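Long-range contacts in probable translation factor yciO (Escherichia coli, PDB 1KK9), which is of uncertain function but probably binds double-stranded RNA: residues D25-R30 against N141-A146; G56-D61 against L151-L156; R70-P75 against L156-M161; G110-I115 against P196-D201; I115-K120 against R131-M136. One frame throughout, in Å; residues are numbered along the deposited sequence.

Contact 1 of 5, residues D25-R30 against N141-A146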
# COMPACT_ATOMS: atom_id res chain seq x y z
N ASP A 25 1.96 17.62 5.30
CA ASP A 25 0.61 18.11 5.48
C ASP A 25 0.05 18.85 4.27
O ASP A 25 -1.14 18.75 3.98
CB ASP A 25 0.57 18.98 6.73
CG ASP A 25 1.12 18.26 7.95
OD1 ASP A 25 0.58 17.18 8.30
OD2 ASP A 25 2.10 18.75 8.56
N ASN A 26 0.92 19.58 3.56
CA ASN A 26 0.54 20.34 2.37
C ASN A 26 1.45 19.94 1.22
O ASN A 26 2.37 20.66 0.87
CB ASN A 26 0.72 21.85 2.62
CG ASN A 26 -0.08 22.34 3.81
OD1 ASN A 26 -1.32 22.33 3.80
ND2 ASN A 26 0.63 22.79 4.85
N PRO A 27 1.18 18.78 0.59
CA PRO A 27 2.01 18.30 -0.53
C PRO A 27 2.09 19.21 -1.75
O PRO A 27 1.06 19.60 -2.32
CB PRO A 27 1.38 16.95 -0.88
CG PRO A 27 0.68 16.53 0.39
CD PRO A 27 0.08 17.84 0.85
N GLN A 28 3.31 19.54 -2.17
CA GLN A 28 3.50 20.38 -3.36
C GLN A 28 2.92 19.59 -4.54
O GLN A 28 3.38 18.49 -4.86
CB GLN A 28 4.99 20.66 -3.59
CG GLN A 28 5.71 21.29 -2.40
CD GLN A 28 6.45 20.26 -1.53
OE1 GLN A 28 5.87 19.28 -1.07
NE2 GLN A 28 7.74 20.50 -1.31
N GLN A 29 1.92 20.17 -5.20
CA GLN A 29 1.25 19.51 -6.32
C GLN A 29 2.18 19.11 -7.46
O GLN A 29 2.03 18.05 -8.05
CB GLN A 29 0.15 20.41 -6.88
CG GLN A 29 -0.81 19.69 -7.80
CD GLN A 29 -1.50 18.55 -7.09
OE1 GLN A 29 -2.14 18.75 -6.06
NE2 GLN A 29 -1.37 17.34 -7.62
N ARG A 30 3.15 19.97 -7.74
CA ARG A 30 4.11 19.73 -8.81
C ARG A 30 4.91 18.44 -8.61
O ARG A 30 5.09 17.66 -9.55
CB ARG A 30 5.08 20.91 -8.91
CG ARG A 30 6.26 20.67 -9.83
CD ARG A 30 7.29 21.78 -9.67
NE ARG A 30 8.64 21.31 -9.99
CZ ARG A 30 9.09 21.13 -11.22
NH1 ARG A 30 8.30 21.41 -12.26
NH2 ARG A 30 10.32 20.66 -11.42
N ASN A 141 -2.72 9.55 5.32
CA ASN A 141 -1.84 10.70 5.17
C ASN A 141 -1.98 11.48 3.86
O ASN A 141 -2.19 10.91 2.78
CB ASN A 141 -0.38 10.29 5.36
CG ASN A 141 0.10 9.34 4.29
OD1 ASN A 141 -0.46 8.27 4.11
ND2 ASN A 141 1.15 9.74 3.58
N PRO A 142 -1.87 12.81 3.95
CA PRO A 142 -1.97 13.73 2.82
C PRO A 142 -1.17 13.34 1.57
O PRO A 142 -1.73 13.30 0.48
CB PRO A 142 -1.50 15.05 3.42
CG PRO A 142 -2.04 14.97 4.81
CD PRO A 142 -1.64 13.56 5.20
N ILE A 143 0.12 13.05 1.72
CA ILE A 143 0.93 12.69 0.57
C ILE A 143 0.38 11.49 -0.19
O ILE A 143 0.20 11.55 -1.40
CB ILE A 143 2.40 12.40 0.98
CG1 ILE A 143 3.07 13.69 1.47
CG2 ILE A 143 3.18 11.83 -0.22
CD1 ILE A 143 4.44 13.48 2.05
N ALA A 144 0.09 10.40 0.52
CA ALA A 144 -0.45 9.20 -0.12
C ALA A 144 -1.78 9.52 -0.80
O ALA A 144 -2.02 9.15 -1.95
CB ALA A 144 -0.62 8.09 0.90
N GLN A 145 -2.66 10.20 -0.07
CA GLN A 145 -3.95 10.57 -0.60
C GLN A 145 -3.79 11.43 -1.86
O GLN A 145 -4.52 11.25 -2.84
CB GLN A 145 -4.76 11.31 0.46
CG GLN A 145 -5.52 10.38 1.42
CD GLN A 145 -6.62 9.60 0.71
OE1 GLN A 145 -7.24 10.09 -0.23
NE2 GLN A 145 -6.87 8.38 1.17
N ALA A 146 -2.84 12.36 -1.84
CA ALA A 146 -2.61 13.23 -3.00
C ALA A 146 -2.08 12.44 -4.19
O ALA A 146 -2.42 12.72 -5.33
CB ALA A 146 -1.65 14.35 -2.65
O HOH W 1 -3.21 15.31 -6.19
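The five-membered rings of Pro27 and Pro142 cross at about a right angle. The leading corner of the Pro27 ring, CG, comes to 4.0 Å from Pro142 CB, while Pro27 CD lies beside the same CB. On the Pro142 ring, CB and CG both sit close to the carbonyl oxygen of Asp25, with Pro142 CB 3.8 Å from Asp25 O. Pro142 opens helix 142-151, for which Asn141 is the N-cap residue. The contact therefore lays the loop that leads into helix 29-40 over the first turn of a second helix, at the protein surface. No direct hydrogen bond joins the two segments.

Pro27 CG also reaches past Pro142 to the next residue, lying 3.9 Å from Ile143 CG1. That branch stands beside the backbone N and anti to the carbonyl carbon (chi1 -67°), which places it near the proline. One turn on, the methyl of Ala146 is a looser neighbour, 4.4 Å from Pro27 CB. Ile22 packs on both Pro27 and Ile143, and Ile32 of helix 29-40 touches Pro27 and Ala146. One water ties the helices together: it accepts a hydrogen bond from Gln29 NE2 and donates one to Ala146 O at 2.8 Å.

Contact 2 of 5, residues G56-D61 against L151-L156; sequences GCKIED and LGEPML
Cys57 and Leu156 form an antiparallel hydrogen-bonded pair, although the touching parts of the two segments run 108° apart end to end. Cys57 N donates to Leu156 O at 2.9 Å, in the carbonyl plane, and Leu156 N returns a bond to Cys57 O. Both side chains lie on the same face of the sheet, where Cys57 SG touches Leu156 CD2 at 3.6 Å. Met155 CG packs against the backbone of Cys57.

Beyond the pair the chains splay, and a water fills the fork. It accepts a hydrogen bond from Ile59 N at 2.9 Å and donates to Pro154 O and Glu153 OE2. Ile59 reaches over Pro154, with CG1 3.4 Å from Pro154 O and CD1 against the ring at CB. The side chains of Glu60 and Glu153 come from opposite directions, their carboxylate planes 49° apart, with Glu60 OE2 3.1 Å from Glu153 OE2. Two carboxylate oxygens so close may raise the proton affinity of the pair, and one of them could carry a proton. With an alanine at Glu153 the water would lose its carboxylate acceptor and is likely to be held less firmly, by Ile59 N and Pro154 O.

Tyr93 of helix 87-93 touches Ile59, Glu153 and Pro154. The contact joins two central neighbours, strands 52-57 and 155-159, of the open twisted alpha/beta sheet of the YrdC-like fold.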
# COMPACT_ATOMS: atom_id res chain seq x y z
N GLY A 56 5.28 1.30 -4.38
CA GLY A 56 4.11 1.42 -5.22
C GLY A 56 4.43 1.50 -6.70
O GLY A 56 5.50 1.98 -7.09
N CYS A 57 3.51 1.00 -7.51
CA CYS A 57 3.63 1.01 -8.96
C CYS A 57 2.24 0.96 -9.57
O CYS A 57 1.24 0.78 -8.86
CB CYS A 57 4.46 -0.18 -9.45
SG CYS A 57 3.63 -1.80 -9.34
N LYS A 58 2.17 1.13 -10.89
CA LYS A 58 0.90 1.10 -11.58
C LYS A 58 0.39 -0.33 -11.52
O LYS A 58 1.18 -1.27 -11.48
CB LYS A 58 1.06 1.56 -13.04
CG LYS A 58 -0.26 1.94 -13.70
CD LYS A 58 -0.11 2.70 -15.01
CE LYS A 58 0.61 1.91 -16.09
NZ LYS A 58 2.06 1.83 -15.77
N ILE A 59 -0.93 -0.49 -11.47
CA ILE A 59 -1.55 -1.81 -11.38
C ILE A 59 -1.22 -2.78 -12.51
O ILE A 59 -0.89 -3.93 -12.26
CB ILE A 59 -3.08 -1.69 -11.29
CG1 ILE A 59 -3.48 -1.20 -9.90
CG2 ILE A 59 -3.72 -3.05 -11.56
CD1 ILE A 59 -4.98 -1.12 -9.69
N GLU A 60 -1.32 -2.32 -13.75
CA GLU A 60 -1.06 -3.22 -14.88
C GLU A 60 0.38 -3.35 -15.34
O GLU A 60 0.63 -3.97 -16.37
CB GLU A 60 -1.94 -2.85 -16.07
CG GLU A 60 -2.23 -1.38 -16.21
CD GLU A 60 -3.25 -0.90 -15.19
OE1 GLU A 60 -4.30 -1.57 -15.05
OE2 GLU A 60 -3.00 0.14 -14.53
N ASP A 61 1.33 -2.78 -14.61
CA ASP A 61 2.72 -2.93 -15.03
C ASP A 61 3.34 -4.19 -14.43
O ASP A 61 3.71 -4.22 -13.24
CB ASP A 61 3.54 -1.70 -14.63
CG ASP A 61 4.84 -1.61 -15.41
OD1 ASP A 61 5.69 -2.51 -15.26
OD2 ASP A 61 4.99 -0.64 -16.17
N LEU A 151 -3.32 10.00 -9.46
CA LEU A 151 -3.26 8.78 -10.25
C LEU A 151 -4.64 8.39 -10.80
O LEU A 151 -4.75 7.91 -11.92
CB LEU A 151 -2.70 7.63 -9.42
CG LEU A 151 -2.36 6.32 -10.13
CD1 LEU A 151 -1.34 6.53 -11.24
CD2 LEU A 151 -1.82 5.34 -9.09
N GLY A 152 -5.68 8.59 -10.00
CA GLY A 152 -7.03 8.27 -10.47
C GLY A 152 -7.44 6.81 -10.34
O GLY A 152 -8.48 6.41 -10.84
N GLU A 153 -6.61 6.02 -9.66
CA GLU A 153 -6.90 4.61 -9.44
C GLU A 153 -6.00 4.11 -8.32
O GLU A 153 -5.12 4.85 -7.86
CB GLU A 153 -6.66 3.78 -10.71
CG GLU A 153 -5.26 3.90 -11.29
CD GLU A 153 -5.01 2.93 -12.44
OE1 GLU A 153 -5.93 2.74 -13.27
OE2 GLU A 153 -3.90 2.35 -12.52
N PRO A 154 -6.19 2.86 -7.87
CA PRO A 154 -5.36 2.33 -6.80
C PRO A 154 -3.93 2.10 -7.25
O PRO A 154 -3.65 1.92 -8.44
CB PRO A 154 -6.04 1.00 -6.44
CG PRO A 154 -7.44 1.18 -6.90
CD PRO A 154 -7.26 1.91 -8.21
N MSE A 155 -3.03 2.12 -6.29
CA MSE A 155 -1.64 1.89 -6.58
C MSE A 155 -1.29 0.52 -6.02
O MSE A 155 -1.62 0.19 -4.88
CB MSE A 155 -0.80 2.97 -5.91
CG MSE A 155 0.68 2.76 -6.05
SE MSE A 155 1.57 4.46 -6.25
CE MSE A 155 0.88 5.39 -4.70
N LEU A 156 -0.66 -0.30 -6.86
CA LEU A 156 -0.23 -1.62 -6.45
C LEU A 156 0.88 -1.34 -5.45
O LEU A 156 1.80 -0.57 -5.74
CB LEU A 156 0.32 -2.40 -7.63
CG LEU A 156 0.92 -3.76 -7.26
CD1 LEU A 156 -0.08 -4.57 -6.47
CD2 LEU A 156 1.34 -4.49 -8.53
O HOH W 2 -2.21 1.95 -10.70

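Contact 3 of 5, residues R70-P75 against L156-M161; sequences RIRQLP and LSTSLM. With SO4 (sulfate ion), chain B.
The guanidinium group of Arg72 is sandwiched between Met161 and Leu74 while its edge holds a sulfate ion. Met161 CG sits over the centre of one face, only 3.3 Å from Arg72 CZ. Over the opposite face lies Leu74 CD2, 4.1 Å above the plane. The sulfate sulfur is in the plane at the edge. Arg72 NE donates to sulfate O1 at 3.2 Å in a nearly straight bond (170°), and Arg72 NH2 to sulfate O3 at 2.7 Å. This two-point grip, with carbon on both faces, fixes the rotation of the group.

Arg72 ends helix 62-72, and its partners lie at the end of strand 155-159 and in the loop after it, so the anion sits at the C-terminal end of a central strand of the YrdC-like sheet. The side chain gets there by leaving the backbone with CG anti to N (chi1 175°) and then bending at chi2. On the way its CG passes Thr158, and CD comes to 3.2 Å from Ser159 O.

From the strand, Ser159 N gives sulfate O1 a bond of 2.7 Å, and Ser159 OG donates to O4. His78 NE2 and Arg211 NH1 are also hydrogen-bonded to the sulfate. The sulfate probably comes from the crystallisation liquor, but the gathered positive groups are consistent with a pocket made for an anion. Away from it, Ile71 CG2 meets Leu160 CD1 at 4.2 Å.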
# COMPACT_ATOMS: atom_id res chain seq x y z
N ARG A 70 10.47 -8.48 -5.60
CA ARG A 70 11.83 -8.84 -5.22
C ARG A 70 12.43 -7.96 -4.13
O ARG A 70 13.28 -8.41 -3.37
CB ARG A 70 12.72 -8.87 -6.46
CG ARG A 70 12.37 -10.06 -7.36
CD ARG A 70 13.22 -10.15 -8.60
NE ARG A 70 12.94 -11.36 -9.36
CZ ARG A 70 11.75 -11.69 -9.85
NH1 ARG A 70 10.70 -10.89 -9.66
NH2 ARG A 70 11.59 -12.81 -10.54
N ILE A 71 11.99 -6.70 -4.06
CA ILE A 71 12.48 -5.80 -3.02
C ILE A 71 11.81 -6.20 -1.72
O ILE A 71 12.45 -6.24 -0.67
CB ILE A 71 12.14 -4.32 -3.32
CG1 ILE A 71 12.89 -3.87 -4.58
CG2 ILE A 71 12.53 -3.43 -2.14
CD1 ILE A 71 12.45 -2.52 -5.10
N ARG A 72 10.52 -6.52 -1.79
CA ARG A 72 9.75 -6.93 -0.62
C ARG A 72 9.98 -8.40 -0.22
O ARG A 72 9.78 -8.77 0.94
CB ARG A 72 8.26 -6.73 -0.89
CG ARG A 72 7.33 -7.23 0.22
CD ARG A 72 7.36 -6.33 1.46
NE ARG A 72 6.37 -6.73 2.46
CZ ARG A 72 6.54 -7.74 3.32
NH1 ARG A 72 7.66 -8.44 3.30
NH2 ARG A 72 5.58 -8.04 4.18
N GLN A 73 10.40 -9.21 -1.19
CA GLN A 73 10.59 -10.64 -0.96
C GLN A 73 9.31 -11.12 -0.32
O GLN A 73 9.30 -11.71 0.77
CB GLN A 73 11.78 -10.92 -0.04
CG GLN A 73 13.13 -10.82 -0.73
CD GLN A 73 13.25 -11.73 -1.94
OE1 GLN A 73 12.80 -12.88 -1.91
NE2 GLN A 73 13.87 -11.23 -3.00
N LEU A 74 8.21 -10.83 -1.01
CA LEU A 74 6.88 -11.19 -0.55
C LEU A 74 6.80 -12.68 -0.30
O LEU A 74 7.05 -13.48 -1.19
CB LEU A 74 5.83 -10.83 -1.60
CG LEU A 74 4.81 -9.73 -1.32
CD1 LEU A 74 3.55 -10.04 -2.14
CD2 LEU A 74 4.48 -9.66 0.16
N PRO A 75 6.44 -13.08 0.93
CA PRO A 75 6.35 -14.51 1.19
C PRO A 75 5.27 -15.18 0.36
O PRO A 75 4.29 -14.55 -0.06
CB PRO A 75 6.02 -14.56 2.68
CG PRO A 75 6.70 -13.33 3.21
CD PRO A 75 6.34 -12.31 2.17
N LEU A 156 -0.66 -0.30 -6.86
CA LEU A 156 -0.23 -1.62 -6.45
C LEU A 156 0.88 -1.34 -5.45
O LEU A 156 1.80 -0.57 -5.74
CB LEU A 156 0.32 -2.40 -7.63
CG LEU A 156 0.92 -3.76 -7.26
CD1 LEU A 156 -0.08 -4.57 -6.47
CD2 LEU A 156 1.34 -4.49 -8.53
N SER A 157 0.80 -1.96 -4.27
CA SER A 157 1.79 -1.72 -3.24
C SER A 157 2.02 -2.86 -2.25
O SER A 157 1.31 -3.87 -2.22
CB SER A 157 1.40 -0.48 -2.42
OG SER A 157 0.69 0.47 -3.20
N THR A 158 3.03 -2.65 -1.41
CA THR A 158 3.38 -3.55 -0.33
C THR A 158 4.03 -2.58 0.63
O THR A 158 4.50 -1.52 0.22
CB THR A 158 4.46 -4.59 -0.72
OG1 THR A 158 5.68 -3.91 -1.04
CG2 THR A 158 4.02 -5.43 -1.91
N SER A 159 4.05 -2.92 1.91
CA SER A 159 4.71 -2.07 2.87
C SER A 159 6.19 -2.26 2.58
O SER A 159 6.59 -3.27 1.98
CB SER A 159 4.40 -2.54 4.29
OG SER A 159 3.01 -2.55 4.54
N LEU A 160 7.01 -1.29 2.96
CA LEU A 160 8.44 -1.41 2.74
C LEU A 160 9.03 -1.94 4.03
O LEU A 160 9.35 -1.18 4.94
CB LEU A 160 9.08 -0.07 2.38
CG LEU A 160 10.59 -0.13 2.11
CD1 LEU A 160 10.91 -1.11 0.98
CD2 LEU A 160 11.08 1.26 1.75
N MSE A 161 9.16 -3.25 4.10
CA MSE A 161 9.70 -3.90 5.28
C MSE A 161 11.19 -4.18 5.06
O MSE A 161 11.61 -4.63 3.99
CB MSE A 161 9.00 -5.23 5.52
CG MSE A 161 7.51 -5.23 5.26
SE MSE A 161 6.46 -4.86 6.85
CE MSE A 161 7.21 -6.09 8.12
S SO4 B . 2.48 -5.91 3.73
O1 SO4 B . 3.42 -5.41 2.72
O2 SO4 B . 1.41 -6.70 3.09
O3 SO4 B . 3.21 -6.75 4.69
O4 SO4 B . 1.84 -4.79 4.46

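Contact 4 of 5, residues G110-I115 against P196-D201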
# COMPACT_ATOMS: atom_id res chain seq x y z
N GLY A 110 -6.44 4.60 7.27
CA GLY A 110 -5.25 4.29 8.03
C GLY A 110 -5.24 3.06 8.91
O GLY A 110 -6.26 2.41 9.11
N ASN A 111 -4.04 2.73 9.40
CA ASN A 111 -3.79 1.62 10.31
C ASN A 111 -4.14 0.20 9.92
O ASN A 111 -3.75 -0.74 10.61
CB ASN A 111 -4.48 1.92 11.64
CG ASN A 111 -4.11 3.28 12.18
OD1 ASN A 111 -2.95 3.55 12.44
ND2 ASN A 111 -5.11 4.13 12.34
N TYR A 112 -4.85 0.02 8.81
CA TYR A 112 -5.26 -1.33 8.42
C TYR A 112 -5.10 -1.75 6.98
O TYR A 112 -5.09 -0.94 6.05
CB TYR A 112 -6.74 -1.52 8.77
CG TYR A 112 -7.10 -1.36 10.22
CD1 TYR A 112 -6.97 -2.42 11.11
CD2 TYR A 112 -7.60 -0.15 10.69
CE1 TYR A 112 -7.35 -2.29 12.44
CE2 TYR A 112 -7.99 -0.01 12.03
CZ TYR A 112 -7.86 -1.08 12.90
OH TYR A 112 -8.28 -0.96 14.20
N THR A 113 -5.00 -3.06 6.82
CA THR A 113 -4.93 -3.69 5.52
C THR A 113 -5.99 -4.78 5.62
O THR A 113 -5.93 -5.62 6.51
CB THR A 113 -3.58 -4.33 5.24
OG1 THR A 113 -2.56 -3.32 5.27
CG2 THR A 113 -3.60 -4.99 3.88
N PHE A 114 -6.97 -4.74 4.72
CA PHE A 114 -8.06 -5.71 4.72
C PHE A 114 -7.95 -6.69 3.56
O PHE A 114 -7.96 -6.30 2.40
CB PHE A 114 -9.40 -4.99 4.64
CG PHE A 114 -9.63 -4.01 5.76
CD1 PHE A 114 -9.74 -4.45 7.08
CD2 PHE A 114 -9.76 -2.65 5.50
CE1 PHE A 114 -9.96 -3.54 8.12
CE2 PHE A 114 -9.99 -1.73 6.53
CZ PHE A 114 -10.09 -2.18 7.85
N ILE A 115 -7.86 -7.96 3.90
CA ILE A 115 -7.77 -9.01 2.90
C ILE A 115 -9.17 -9.41 2.45
O ILE A 115 -10.00 -9.86 3.25
CB ILE A 115 -7.01 -10.22 3.47
CG1 ILE A 115 -5.61 -9.75 3.88
CG2 ILE A 115 -6.95 -11.34 2.43
CD1 ILE A 115 -4.80 -10.78 4.61
N PRO A 196 3.93 -1.77 11.26
CA PRO A 196 3.12 -1.95 10.05
C PRO A 196 1.62 -1.93 10.36
O PRO A 196 1.22 -1.91 11.52
CB PRO A 196 3.59 -3.30 9.53
CG PRO A 196 3.85 -4.05 10.80
CD PRO A 196 4.56 -3.04 11.67
N THR A 197 0.81 -1.94 9.32
CA THR A 197 -0.64 -1.92 9.50
C THR A 197 -1.09 -3.22 10.16
O THR A 197 -0.40 -4.22 10.14
CB THR A 197 -1.39 -1.80 8.16
OG1 THR A 197 -1.17 -2.99 7.39
CG2 THR A 197 -0.92 -0.58 7.37
N THR A 198 -2.27 -3.18 10.75
CA THR A 198 -2.84 -4.38 11.34
C THR A 198 -3.54 -5.01 10.14
O THR A 198 -4.24 -4.32 9.39
CB THR A 198 -3.85 -4.03 12.44
OG1 THR A 198 -3.13 -3.75 13.65
CG2 THR A 198 -4.82 -5.18 12.68
N VAL A 199 -3.32 -6.29 9.92
CA VAL A 199 -3.93 -6.96 8.78
C VAL A 199 -5.08 -7.84 9.23
O VAL A 199 -4.92 -8.73 10.06
CB VAL A 199 -2.87 -7.80 8.01
CG1 VAL A 199 -3.52 -8.51 6.83
CG2 VAL A 199 -1.76 -6.88 7.51
N ILE A 200 -6.26 -7.55 8.69
CA ILE A 200 -7.46 -8.30 9.04
C ILE A 200 -7.99 -9.03 7.81
O ILE A 200 -8.25 -8.40 6.78
CB ILE A 200 -8.60 -7.38 9.54
CG1 ILE A 200 -8.12 -6.54 10.73
CG2 ILE A 200 -9.82 -8.22 9.91
CD1 ILE A 200 -7.65 -7.35 11.92
N ASP A 201 -8.14 -10.34 7.92
CA ASP A 201 -8.68 -11.11 6.81
C ASP A 201 -10.19 -11.06 6.98
O ASP A 201 -10.72 -11.39 8.04
CB ASP A 201 -8.19 -12.56 6.87
CG ASP A 201 -8.62 -13.35 5.65
OD1 ASP A 201 -9.77 -13.17 5.18
OD2 ASP A 201 -7.80 -14.17 5.15
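Tyr112 lies alongside Thr198, both side chains pointing the same way from paired parallel strands. Its CB is 3.8 Å from Thr198 O. Further along the ring, CD1 meets Thr198 CB at 3.8 Å and lies more loosely by Ile200 CG1. CE1 comes next and touches the methyl CG2 of Thr198. At the tip, OH is hydrogen-bonded to Asp216 O, and Phe220 meets the ring edge-to-face. A leucine in its place has no hydroxyl, and would probably leave Asp216 O without this donor and Phe220 without its ring partner.

The axes of strands 112-115 and 198-201 run 20° apart in a regular parallel ladder. Thr198 N bonds to Asn111 O, Thr113 N to Thr198 O, Ile200 N to Thr113 O at 2.9 Å, and Ile115 N to Ile200 O. On the face that carries Thr113, its OG1 shares a hydrogen bond of 2.6 Å with Thr197 OG1, from just before the strand, the side chains crossing at about a right angle. Thr197 puts OG1 between its backbone N and carbonyl carbon (chi1 66°), which turns it to Thr113. Thr197 lies near the bound sulfate. Ile115 CD1 presses on Val199 CG1 at 3.4 Å, closer than usual for two carbons.

Strand 112-117 has strand 133-137 on its other side, while strand 198-201 is flanked by 208-211, whose Val210 packs on Ile115 and Val199.

Contact 5 of 5, residues I115-K120 against R131-M136; sequences ILKGTK and RKTIGM
Two neighbouring antiparallel strands of the mixed sheet, 112-117 and 133-137, meet here near the 15-residue connection that joins them. Leu116 and Ile134 are a hydrogen-bonded pair. Leu116 N donates to Ile134 O at 3.1 Å, almost straight at 175°, and Ile134 N returns a bond to Leu116 O. Gly118 N then bonds to Lys132 O, and a water bridges Gly118 O to the same carbonyl.

Lys117 bends at chi2 (-73°) and folds back along the strand partner. Its CD passes Thr133 CG2 at 3.8 Å, and NZ donates to a lone pair of Arg131 O at 2.6 Å. A second water accepts from Lys117 NZ, with a weak bond from Arg131 NE. Leu116 CD1 meets Met136 CG at 4.1 Å, the two side chains crossing at about a right angle.

Arg131 NH1 makes a salt bridge to Asp201 of strand 198-201. Leu90 of helix 87-93 touches both Leu116 and Met136, and Leu82 of strand 81-83 packs on Ile134 and Met136.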
# COMPACT_ATOMS: atom_id res chain seq x y z
N ILE A 115 -7.86 -7.96 3.90
CA ILE A 115 -7.77 -9.01 2.90
C ILE A 115 -9.17 -9.41 2.45
O ILE A 115 -10.00 -9.86 3.25
CB ILE A 115 -7.01 -10.22 3.47
CG1 ILE A 115 -5.61 -9.75 3.88
CG2 ILE A 115 -6.95 -11.34 2.43
CD1 ILE A 115 -4.80 -10.78 4.61
N LEU A 116 -9.43 -9.20 1.17
CA LEU A 116 -10.72 -9.49 0.56
C LEU A 116 -10.52 -10.21 -0.78
O LEU A 116 -9.40 -10.35 -1.25
CB LEU A 116 -11.47 -8.18 0.32
CG LEU A 116 -11.84 -7.38 1.57
CD1 LEU A 116 -12.32 -6.00 1.20
CD2 LEU A 116 -12.92 -8.13 2.33
N LYS A 117 -11.62 -10.68 -1.37
CA LYS A 117 -11.55 -11.35 -2.66
C LYS A 117 -11.51 -10.26 -3.72
O LYS A 117 -12.32 -9.33 -3.68
CB LYS A 117 -12.81 -12.20 -2.89
CG LYS A 117 -12.97 -13.37 -1.94
CD LYS A 117 -11.98 -14.50 -2.23
CE LYS A 117 -12.29 -15.73 -1.36
NZ LYS A 117 -11.51 -16.95 -1.76
N GLY A 118 -10.59 -10.37 -4.67
CA GLY A 118 -10.49 -9.34 -5.69
C GLY A 118 -11.55 -9.49 -6.76
O GLY A 118 -11.95 -10.60 -7.09
N THR A 119 -12.01 -8.37 -7.31
CA THR A 119 -13.01 -8.41 -8.37
C THR A 119 -12.28 -8.57 -9.70
O THR A 119 -11.06 -8.73 -9.72
CB THR A 119 -13.87 -7.12 -8.43
OG1 THR A 119 -13.06 -6.01 -8.86
CG2 THR A 119 -14.47 -6.81 -7.05
N LYS A 120 -13.03 -8.52 -10.79
CA LYS A 120 -12.47 -8.68 -12.13
C LYS A 120 -11.59 -7.50 -12.53
O LYS A 120 -10.82 -7.59 -13.48
CB LYS A 120 -13.60 -8.84 -13.16
CG LYS A 120 -14.56 -7.66 -13.21
CD LYS A 120 -15.80 -7.98 -14.02
CE LYS A 120 -16.75 -6.80 -14.09
NZ LYS A 120 -18.03 -7.17 -14.79
N ARG A 131 -6.74 -18.51 -2.78
CA ARG A 131 -8.04 -17.87 -2.55
C ARG A 131 -8.46 -16.70 -3.44
O ARG A 131 -9.54 -16.14 -3.24
CB ARG A 131 -8.08 -17.45 -1.08
CG ARG A 131 -7.48 -18.52 -0.16
CD ARG A 131 -7.00 -17.92 1.16
NE ARG A 131 -8.11 -17.53 2.03
CZ ARG A 131 -8.04 -16.58 2.96
NH1 ARG A 131 -6.90 -15.90 3.14
NH2 ARG A 131 -9.10 -16.30 3.70
N LYS A 132 -7.64 -16.34 -4.42
CA LYS A 132 -7.95 -15.23 -5.32
C LYS A 132 -8.24 -13.97 -4.49
O LYS A 132 -9.20 -13.23 -4.75
CB LYS A 132 -9.16 -15.59 -6.19
CG LYS A 132 -8.98 -16.89 -6.99
CD LYS A 132 -7.69 -16.87 -7.82
CE LYS A 132 -7.51 -18.17 -8.63
NZ LYS A 132 -8.56 -18.32 -9.69
N THR A 133 -7.40 -13.73 -3.50
CA THR A 133 -7.53 -12.58 -2.61
C THR A 133 -6.48 -11.50 -2.85
O THR A 133 -5.56 -11.66 -3.65
CB THR A 133 -7.38 -12.99 -1.15
OG1 THR A 133 -6.13 -13.67 -1.00
CG2 THR A 133 -8.51 -13.91 -0.72
N ILE A 134 -6.63 -10.40 -2.12
CA ILE A 134 -5.69 -9.29 -2.22
C ILE A 134 -5.95 -8.30 -1.09
O ILE A 134 -7.07 -8.18 -0.59
CB ILE A 134 -5.82 -8.58 -3.57
CG1 ILE A 134 -4.66 -7.59 -3.75
CG2 ILE A 134 -7.16 -7.87 -3.66
CD1 ILE A 134 -4.50 -7.10 -5.14
N GLY A 135 -4.90 -7.60 -0.69
CA GLY A 135 -5.04 -6.65 0.39
C GLY A 135 -5.52 -5.30 -0.11
O GLY A 135 -5.02 -4.78 -1.11
N MSE A 136 -6.48 -4.73 0.60
CA MSE A 136 -7.03 -3.42 0.27
C MSE A 136 -6.61 -2.53 1.44
O MSE A 136 -6.70 -2.95 2.59
CB MSE A 136 -8.55 -3.50 0.18
CG MSE A 136 -9.03 -4.54 -0.82
SE MSE A 136 -8.27 -4.30 -2.58
CE MSE A 136 -9.04 -2.59 -3.04
O HOH W 3 -11.15 -18.42 0.65
O HOH W 4 -11.53 -13.15 -6.41

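Contacts 2 to 5 all reach the same mixed sheet, while contact 1 joins two helix starts at the surface. Contacts 2 and 3 share Leu156 and strand 155-159; contacts 4 and 5 share Ile115 and strand 112-117, with centres about 13 Å apart. Contacts 3 and 4 touch where Met161 meets Pro196, near the sulfate. Contact 1 lies about 27 Å from contact 5, centre to centre, on the opposite side of the chain's centre. Along the chain, contact 5 closes a short loop nested inside all the others, whereas the other four cross one another. The interleaved segments tie early and late parts of the chain into one YrdC-like fold.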